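PDB 3P06: VP4 protein from Tellina virus 1, which is probably a serine protease that cleaves the viral polyprotein into its final products, captured here as an intramolecular acyl-enzyme. Local coordinates for residues A[78-83]-A[94-99]; A[140-145]-A[158-163]. One frame throughout, in Å; residues are numbered along the deposited sequence.

How the interactions relate
Interactions 1 and 2 lie in series along the chain, neither nested nor crossed. From the N terminus, strand 75-81 comes first; its last residues meet 94-99 in interaction 1, closing a loop that holds strands 83-84 and 88-92 of the four-stranded antiparallel sheet. The chain then passes through strand 98-99 to the predicted nucleophile Ser-102. Farther on, helix 138-149 carries Lys-141, the other predicted active-site residue, and interaction 2 ties 140-145 to 158-163, enclosing strand 153-155 of the three-stranded parallel sheet. The centres of interactions 1 and 2 are about 20 Å apart, and the nearest atoms of interactions 1 and 2 are about 8 Å apart, without touching.

Interaction 1: residues A[78-83]-A[94-99]; sequences VLPVVQ and NQPQLA
On the approach to the predicted nucleophile Ser-102 of this birnavirus protease, Val-78 and Pro-80 of strand 75-81 pack against Gln-95, Pro-96 and Leu-98, with no hydrogen bond across the contact. The ring of Pro-80 presents its CG to the aliphatic part of Gln-95, whose CG lies 3.6 Å from Pro-80 CG. Gln-95 CD follows at 3.7 Å from the same Pro-80 CG; the glutamine chain runs extended beyond CG (chi2 -175°), which carries CD on past the ring, and the two side chains cross at about a right angle. The amide beyond is firmly held: OE1 accepts from Lys-39 N, while NE2 donates to the carbonyl oxygens of His-37 and Pro-92. Three bonds thus fix its rotation and satisfy a buried polar group. Pro-80 CB also meets Pro-96 CD, at a looser 4.2 Å. Strands 75-81 and 98-99 belong to one seven-stranded mixed sheet but are not neighbours in it, since 21-31, 9-18 and 192-193 run between them. The link is therefore made by side chains, and Phe-27 of strand 21-31 touches Val-78, Pro-80 and Pro-96 alike. At the other end, Val-78 places CG1 anti to its backbone nitrogen (chi1 -171°), and that methyl lies 3.9 Å from Leu-98 CD2. The two cross nearly at right angles, with the side chain of Leu-98 about 7 Å from that of Ser-102.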
ATOM      1  N   VAL A  78      -3.381  -4.454  -5.218  1.00 14.82           N
ATOM      2  CA  VAL A  78      -3.202  -4.061  -3.833  1.00 16.14           C
ATOM      3  C   VAL A  78      -3.670  -5.239  -3.013  1.00 15.77           C
ATOM      4  O   VAL A  78      -4.846  -5.649  -3.135  1.00 17.82           O
ATOM      5  CB  VAL A  78      -4.009  -2.753  -3.565  1.00 15.88           C
ATOM      6  CG1 VAL A  78      -3.696  -2.202  -2.256  1.00 19.61           C
ATOM      7  CG2 VAL A  78      -3.516  -1.663  -4.610  1.00 15.47           C
ATOM      8  N   LEU A  79      -2.772  -5.835  -2.217  1.00 13.00           N
ATOM      9  CA  LEU A  79      -3.141  -7.071  -1.492  1.00 14.05           C
ATOM     10  C   LEU A  79      -2.793  -6.866  -0.046  1.00 12.73           C
ATOM     11  O   LEU A  79      -1.800  -6.239   0.259  1.00 13.11           O
ATOM     12  CB  LEU A  79      -2.318  -8.283  -2.044  1.00 15.43           C
ATOM     13  CG  LEU A  79      -2.720  -8.806  -3.428  1.00 21.10           C
ATOM     14  CD1 LEU A  79      -1.712  -9.879  -3.898  1.00 25.69           C
ATOM     15  CD2 LEU A  79      -4.142  -9.433  -3.403  1.00 16.01           C
ATOM     16  N   PRO A  80      -3.595  -7.405   0.850  1.00 13.01           N
ATOM     17  CA  PRO A  80      -3.149  -7.421   2.219  1.00 13.14           C
ATOM     18  C   PRO A  80      -1.899  -8.314   2.426  1.00 15.08           C
ATOM     19  O   PRO A  80      -1.805  -9.366   1.810  1.00 15.25           O
ATOM     20  CB  PRO A  80      -4.294  -8.090   2.959  1.00 13.65           C
ATOM     21  CG  PRO A  80      -5.019  -8.930   1.954  1.00 14.44           C
ATOM     22  CD  PRO A  80      -4.822  -8.195   0.606  1.00 13.08           C
ATOM     23  N   VAL A  81      -1.023  -7.968   3.372  1.00 14.12           N
ATOM     24  CA  VAL A  81       0.153  -8.810   3.634  1.00 14.94           C
ATOM     25  C   VAL A  81       0.333  -8.919   5.117  1.00 15.26           C
ATOM     26  O   VAL A  81       0.084  -7.939   5.869  1.00 15.05           O
ATOM     27  CB  VAL A  81       1.435  -8.254   2.968  1.00 16.27           C
ATOM     28  CG1 VAL A  81       1.233  -8.104   1.445  1.00 15.31           C
ATOM     29  CG2 VAL A  81       1.855  -6.915   3.553  1.00 16.55           C
ATOM     30  N   VAL A  82       0.715 -10.098   5.586  1.00 15.58           N
ATOM     31  CA  VAL A  82       1.004 -10.209   7.020  1.00 14.90           C
ATOM     32  C   VAL A  82       2.506 -10.301   7.240  1.00 16.08           C
ATOM     33  O   VAL A  82       2.975 -10.246   8.397  1.00 14.80           O
ATOM     34  CB  VAL A  82       0.250 -11.424   7.692  1.00 17.42           C
ATOM     35  CG1 VAL A  82      -1.269 -11.120   7.797  1.00 17.84           C
ATOM     36  CG2 VAL A  82       0.477 -12.801   6.955  1.00 15.59           C
ATOM     37  N   GLN A  83       3.253 -10.516   6.138  1.00 13.99           N
ATOM     38  CA  GLN A  83       4.719 -10.584   6.183  1.00 15.20           C
ATOM     39  C   GLN A  83       5.258 -10.062   4.905  1.00 14.26           C
ATOM     40  O   GLN A  83       4.636 -10.283   3.866  1.00 15.34           O
ATOM     41  CB  GLN A  83       5.318 -12.009   6.353  1.00 15.43           C
ATOM     42  CG  GLN A  83       4.954 -12.632   7.655  1.00 21.20           C
ATOM     43  CD  GLN A  83       5.552 -14.021   7.852  1.00 31.12           C
ATOM     44  OE1 GLN A  83       6.356 -14.493   7.059  1.00 26.70           O
ATOM     45  NE2 GLN A  83       5.166 -14.662   8.942  1.00 33.50           N
ATOM     46  N   ASN A  94      -7.656 -14.670   4.886  1.00 29.45           N
ATOM     47  CA  ASN A  94      -8.637 -13.803   5.473  1.00 30.53           C
ATOM     48  C   ASN A  94      -8.295 -12.360   5.203  1.00 26.72           C
ATOM     49  O   ASN A  94      -7.364 -11.814   5.769  1.00 25.30           O
ATOM     50  CB  ASN A  94      -8.871 -14.127   6.959  1.00 33.71           C
ATOM     51  CG  ASN A  94      -9.860 -15.313   7.128  1.00 41.56           C
ATOM     52  OD1 ASN A  94     -10.961 -15.142   7.650  1.00 50.36           O
ATOM     53  ND2 ASN A  94      -9.490 -16.492   6.615  1.00 45.47           N
ATOM     54  N   GLN A  95      -9.082 -11.758   4.311  1.00 23.64           N
ATOM     55  CA  GLN A  95      -8.708 -10.459   3.758  1.00 21.70           C
ATOM     56  C   GLN A  95      -9.791  -9.393   4.056  1.00 20.99           C
ATOM     57  O   GLN A  95     -10.962  -9.611   3.831  1.00 21.28           O
ATOM     58  CB  GLN A  95      -8.540 -10.596   2.279  1.00 19.27           C
ATOM     59  CG  GLN A  95      -7.426 -11.548   1.934  1.00 21.74           C
ATOM     60  CD  GLN A  95      -7.129 -11.626   0.440  1.00 20.13           C
ATOM     61  OE1 GLN A  95      -7.711 -10.878  -0.380  1.00 21.87           O
ATOM     62  NE2 GLN A  95      -6.250 -12.565   0.065  1.00 18.14           N
ATOM     63  N   PRO A  96      -9.377  -8.261   4.582  1.00 21.11           N
ATOM     64  CA  PRO A  96     -10.365  -7.188   4.814  1.00 20.37           C
ATOM     65  C   PRO A  96     -10.663  -6.377   3.527  1.00 19.18           C
ATOM     66  O   PRO A  96      -9.869  -6.290   2.571  1.00 17.53           O
ATOM     67  CB  PRO A  96      -9.667  -6.301   5.825  1.00 19.66           C
ATOM     68  CG  PRO A  96      -8.196  -6.405   5.443  1.00 21.30           C
ATOM     69  CD  PRO A  96      -8.005  -7.882   5.012  1.00 19.42           C
ATOM     70  N   GLN A  97     -11.825  -5.760   3.519  1.00 20.28           N
ATOM     71  CA  GLN A  97     -12.228  -4.870   2.415  1.00 20.41           C
ATOM     72  C   GLN A  97     -11.316  -3.659   2.438  1.00 20.60           C
ATOM     73  O   GLN A  97     -10.992  -3.118   3.529  1.00 22.16           O
ATOM     74  CB  GLN A  97     -13.701  -4.490   2.567  1.00 21.65           C
ATOM     75  CG  GLN A  97     -14.164  -3.536   1.461  1.00 19.59           C
ATOM     76  CD  GLN A  97     -15.637  -3.090   1.581  1.00 26.39           C
ATOM     77  OE1 GLN A  97     -16.356  -3.524   2.449  1.00 26.45           O
ATOM     78  NE2 GLN A  97     -16.060  -2.245   0.675  1.00 20.05           N
ATOM     79  N   LEU A  98     -10.812  -3.277   1.267  1.00 18.88           N
ATOM     80  CA  LEU A  98      -9.959  -2.132   1.176  1.00 19.64           C
ATOM     81  C   LEU A  98     -10.780  -0.883   0.886  1.00 20.63           C
ATOM     82  O   LEU A  98     -11.601  -0.886  -0.020  1.00 23.37           O
ATOM     83  CB  LEU A  98      -8.989  -2.312   0.003  1.00 18.34           C
ATOM     84  CG  LEU A  98      -8.056  -1.133  -0.233  1.00 21.26           C
ATOM     85  CD1 LEU A  98      -6.943  -1.013   0.931  1.00 19.56           C
ATOM     86  CD2 LEU A  98      -7.400  -1.344  -1.557  1.00 22.38           C
ATOM     87  N   ALA A  99     -10.550   0.178   1.636  1.00 21.00           N
ATOM     88  CA  ALA A  99     -11.340   1.415   1.539  1.00 22.03           C
ATOM     89  C   ALA A  99     -10.444   2.615   1.430  1.00 22.34           C
ATOM     90  O   ALA A  99      -9.335   2.591   1.938  1.00 22.19           O
ATOM     91  CB  ALA A  99     -12.281   1.562   2.782  1.00 23.06           C
TER

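Interaction 2: residues A[140-145]-A[158-163]. With SO4 (sulfate ion), chain B.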
ATOM      1  N   GLN A 140      -1.145   8.286  13.469  1.00 19.89           N
ATOM      2  CA  GLN A 140      -1.794   7.020  13.824  1.00 21.41           C
ATOM      3  C   GLN A 140      -1.190   5.794  13.099  1.00 20.00           C
ATOM      4  O   GLN A 140      -1.109   4.718  13.714  1.00 20.10           O
ATOM      5  CB  GLN A 140      -3.293   7.062  13.563  1.00 21.34           C
ATOM      6  CG  GLN A 140      -4.006   8.120  14.332  1.00 32.34           C
ATOM      7  CD  GLN A 140      -4.544   7.591  15.632  1.00 42.83           C
ATOM      8  OE1 GLN A 140      -3.909   6.753  16.307  1.00 46.51           O
ATOM      9  NE2 GLN A 140      -5.733   8.089  16.017  1.00 51.84           N
ATOM     10  N   LYS A 141      -0.759   5.968  11.836  1.00 17.53           N
ATOM     11  CA  LYS A 141      -0.110   4.863  11.078  1.00 17.60           C
ATOM     12  C   LYS A 141       1.292   4.605  11.606  1.00 16.85           C
ATOM     13  O   LYS A 141       1.758   3.457  11.649  1.00 17.56           O
ATOM     14  CB  LYS A 141      -0.189   5.055   9.551  1.00 14.44           C
ATOM     15  CG  LYS A 141      -1.665   4.961   9.106  1.00 16.79           C
ATOM     16  CD  LYS A 141      -1.962   5.681   7.810  1.00 17.48           C
ATOM     17  CE  LYS A 141      -3.308   5.142   7.277  1.00 18.28           C
ATOM     18  NZ  LYS A 141      -3.352   5.880   6.008  1.00 26.95           N
ATOM     19  N   GLN A 142       1.956   5.670  12.045  1.00 16.21           N
ATOM     20  CA  GLN A 142       3.221   5.525  12.744  1.00 16.83           C
ATOM     21  C   GLN A 142       3.004   4.700  14.008  1.00 16.94           C
ATOM     22  O   GLN A 142       3.731   3.724  14.254  1.00 17.20           O
ATOM     23  CB  GLN A 142       3.882   6.904  13.111  1.00 16.23           C
ATOM     24  CG  GLN A 142       4.531   7.636  11.905  1.00 19.50           C
ATOM     25  CD  GLN A 142       5.894   7.046  11.493  1.00 19.95           C
ATOM     26  OE1 GLN A 142       6.126   5.831  11.598  1.00 20.39           O
ATOM     27  NE2 GLN A 142       6.753   7.882  10.977  1.00 21.53           N
ATOM     28  N   LEU A 143       2.012   5.097  14.807  1.00 17.16           N
ATOM     29  CA  LEU A 143       1.797   4.465  16.115  1.00 19.82           C
ATOM     30  C   LEU A 143       1.365   3.040  16.037  1.00 19.23           C
ATOM     31  O   LEU A 143       1.751   2.227  16.881  1.00 21.72           O
ATOM     32  CB  LEU A 143       0.678   5.210  16.924  1.00 19.50           C
ATOM     33  CG  LEU A 143       1.094   6.501  17.540  1.00 26.82           C
ATOM     34  CD1 LEU A 143      -0.165   7.295  17.979  1.00 30.69           C
ATOM     35  CD2 LEU A 143       1.946   6.222  18.724  1.00 30.24           C
ATOM     36  N   LEU A 144       0.505   2.723  15.080  1.00 18.03           N
ATOM     37  CA  LEU A 144      -0.133   1.413  15.064  1.00 19.21           C
ATOM     38  C   LEU A 144       0.468   0.477  14.053  1.00 19.04           C
ATOM     39  O   LEU A 144       0.175  -0.709  14.084  1.00 19.48           O
ATOM     40  CB  LEU A 144      -1.637   1.545  14.752  1.00 19.39           C
ATOM     41  CG  LEU A 144      -2.422   2.297  15.882  1.00 25.72           C
ATOM     42  CD1 LEU A 144      -3.828   2.730  15.418  1.00 27.51           C
ATOM     43  CD2 LEU A 144      -2.432   1.522  17.210  1.00 28.91           C
ATOM     44  N   VAL A 145       1.264   0.985  13.116  1.00 17.31           N
ATOM     45  CA  VAL A 145       1.820   0.069  12.140  1.00 16.26           C
ATOM     46  C   VAL A 145       3.325   0.152  12.028  1.00 15.77           C
ATOM     47  O   VAL A 145       4.030  -0.865  12.244  1.00 16.69           O
ATOM     48  CB  VAL A 145       1.207   0.297  10.692  1.00 16.91           C
ATOM     49  CG1 VAL A 145       1.781  -0.740   9.718  1.00 15.63           C
ATOM     50  CG2 VAL A 145      -0.306   0.206  10.733  1.00 14.66           C
ATOM     51  N   ASP A 158       5.250  16.045   8.426  1.00 29.15           N
ATOM     52  CA  ASP A 158       6.572  16.204   8.971  1.00 30.87           C
ATOM     53  C   ASP A 158       6.734  15.216  10.161  1.00 30.01           C
ATOM     54  O   ASP A 158       7.758  15.192  10.766  1.00 29.77           O
ATOM     55  CB  ASP A 158       6.959  17.691   9.201  1.00 33.49           C
ATOM     56  CG  ASP A 158       5.968  18.390  10.043  1.00 37.29           C
ATOM     57  OD1 ASP A 158       5.257  17.638  10.748  1.00 41.45           O
ATOM     58  OD2 ASP A 158       5.864  19.630  10.025  1.00 39.86           O
ATOM     59  N   ARG A 159       5.751  14.359  10.450  1.00 28.64           N
ATOM     60  CA  ARG A 159       6.040  13.324  11.436  1.00 29.38           C
ATOM     61  C   ARG A 159       6.360  11.959  10.753  1.00 27.94           C
ATOM     62  O   ARG A 159       6.310  10.908  11.374  1.00 25.97           O
ATOM     63  CB  ARG A 159       4.984  13.250  12.538  1.00 31.88           C
ATOM     64  CG  ARG A 159       5.291  14.348  13.710  1.00 35.54           C
ATOM     65  CD  ARG A 159       4.544  14.085  14.929  1.00 40.93           C
ATOM     66  NE  ARG A 159       3.198  14.626  14.837  1.00 45.95           N
ATOM     67  CZ  ARG A 159       2.349  14.667  15.862  1.00 49.48           C
ATOM     68  NH1 ARG A 159       2.706  14.167  17.051  1.00 49.89           N
ATOM     69  NH2 ARG A 159       1.136  15.177  15.694  1.00 49.80           N
ATOM     70  N   ALA A 160       6.676  12.035   9.456  1.00 26.32           N
ATOM     71  CA  ALA A 160       7.058  10.889   8.669  1.00 25.63           C
ATOM     72  C   ALA A 160       8.355  11.255   7.948  1.00 26.90           C
ATOM     73  O   ALA A 160       8.932  12.339   8.179  1.00 26.96           O
ATOM     74  CB  ALA A 160       5.958  10.593   7.667  1.00 24.08           C
ATOM     75  N   LEU A 161       8.831  10.391   7.062  1.00 25.94           N
ATOM     76  CA  LEU A 161       9.823  10.877   6.105  1.00 27.10           C
ATOM     77  C   LEU A 161       9.062  11.679   5.055  1.00 26.13           C
ATOM     78  O   LEU A 161       8.270  11.123   4.275  1.00 24.69           O
ATOM     79  CB  LEU A 161      10.537   9.696   5.482  1.00 28.08           C
ATOM     80  CG  LEU A 161      11.760   9.902   4.590  1.00 32.38           C
ATOM     81  CD1 LEU A 161      12.303   8.516   4.173  1.00 29.78           C
ATOM     82  CD2 LEU A 161      11.337  10.750   3.383  1.00 37.66           C
ATOM     83  N   LYS A 162       9.232  12.994   5.064  1.00 26.32           N
ATOM     84  CA  LYS A 162       8.321  13.910   4.336  1.00 26.74           C
ATOM     85  C   LYS A 162       8.531  13.953   2.820  1.00 27.76           C
ATOM     86  O   LYS A 162       9.620  14.260   2.367  1.00 28.82           O
ATOM     87  CB  LYS A 162       8.385  15.333   4.921  1.00 27.59           C
ATOM     88  CG  LYS A 162       7.353  16.277   4.253  1.00 31.36           C
ATOM     89  CD  LYS A 162       7.035  17.568   5.047  1.00 33.99           C
ATOM     90  CE  LYS A 162       5.826  18.249   4.394  1.00 37.79           C
ATOM     91  NZ  LYS A 162       5.364  19.475   5.069  1.00 39.72           N
ATOM     92  N   VAL A 163       7.484  13.665   2.037  1.00 27.22           N
ATOM     93  CA  VAL A 163       7.522  13.812   0.608  1.00 28.56           C
ATOM     94  C   VAL A 163       6.258  14.514   0.140  1.00 30.06           C
ATOM     95  O   VAL A 163       5.161  14.213   0.595  1.00 28.59           O
ATOM     96  CB  VAL A 163       7.633  12.446  -0.196  1.00 28.76           C
ATOM     97  CG1 VAL A 163       8.998  11.794  -0.011  1.00 29.91           C
ATOM     98  CG2 VAL A 163       6.560  11.456   0.206  1.00 27.35           C
TER
HETATM   99  S   SO4 B 100      -3.161   9.284   5.165  1.00 31.49           S
HETATM  100  O1  SO4 B 100      -2.376   9.345   3.957  1.00 34.57           O
HETATM  101  O2  SO4 B 100      -2.233   9.170   6.290  1.00 31.23           O
HETATM  102  O3  SO4 B 100      -3.907  10.522   5.247  1.00 35.42           O
HETATM  103  O4  SO4 B 100      -4.150   8.238   5.229  1.00 28.60           O
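The side chain of Gln-142, from helix 138-149, comes alongside the backbone carbonyl of Arg-159, with its CG 3.8 Å from Arg-159 O and its terminal amide continuing toward Ala-160. The hydrogen bond from Gln-142 NE2 to Arg-159 O, at 3.1 Å, is the one polar link between the segments. It is nearly straight at the hydrogen (162°), and the donor sits in the carbonyl plane on a lone pair. The acceptor also lies close to the plane of the Gln-142 amide, 13° out of it. A bend at chi2 (-77°) folds the chain so that the amide arrives in this way, and NE2 also comes within 3.8 Å of Ala-160 CA. Helix 138-149 lies on the connection between the parallel neighbours 122-123 and 153-155, a beta-alpha-beta arrangement, while 161-162 is the outer strand beside 153-155. The bond therefore joins the crossover helix to the loop that enters this edge strand; Leu-153 packs on Gln-142, and Ala-155 packs on Ala-160. One residue earlier in the helix, Lys-141 of the predicted active site takes another course. Its extended side chain touches Ser-102, and NZ is hydrogen-bonded both to Thr-124 OG1 and to a sulfate, with sulfate O4 2.6 Å from Lys-141 NZ. The sulfate, probably from the crystallisation liquor, is also bound by Thr-124 OG1 and by the backbone nitrogens of Leu-136 and Leu-137.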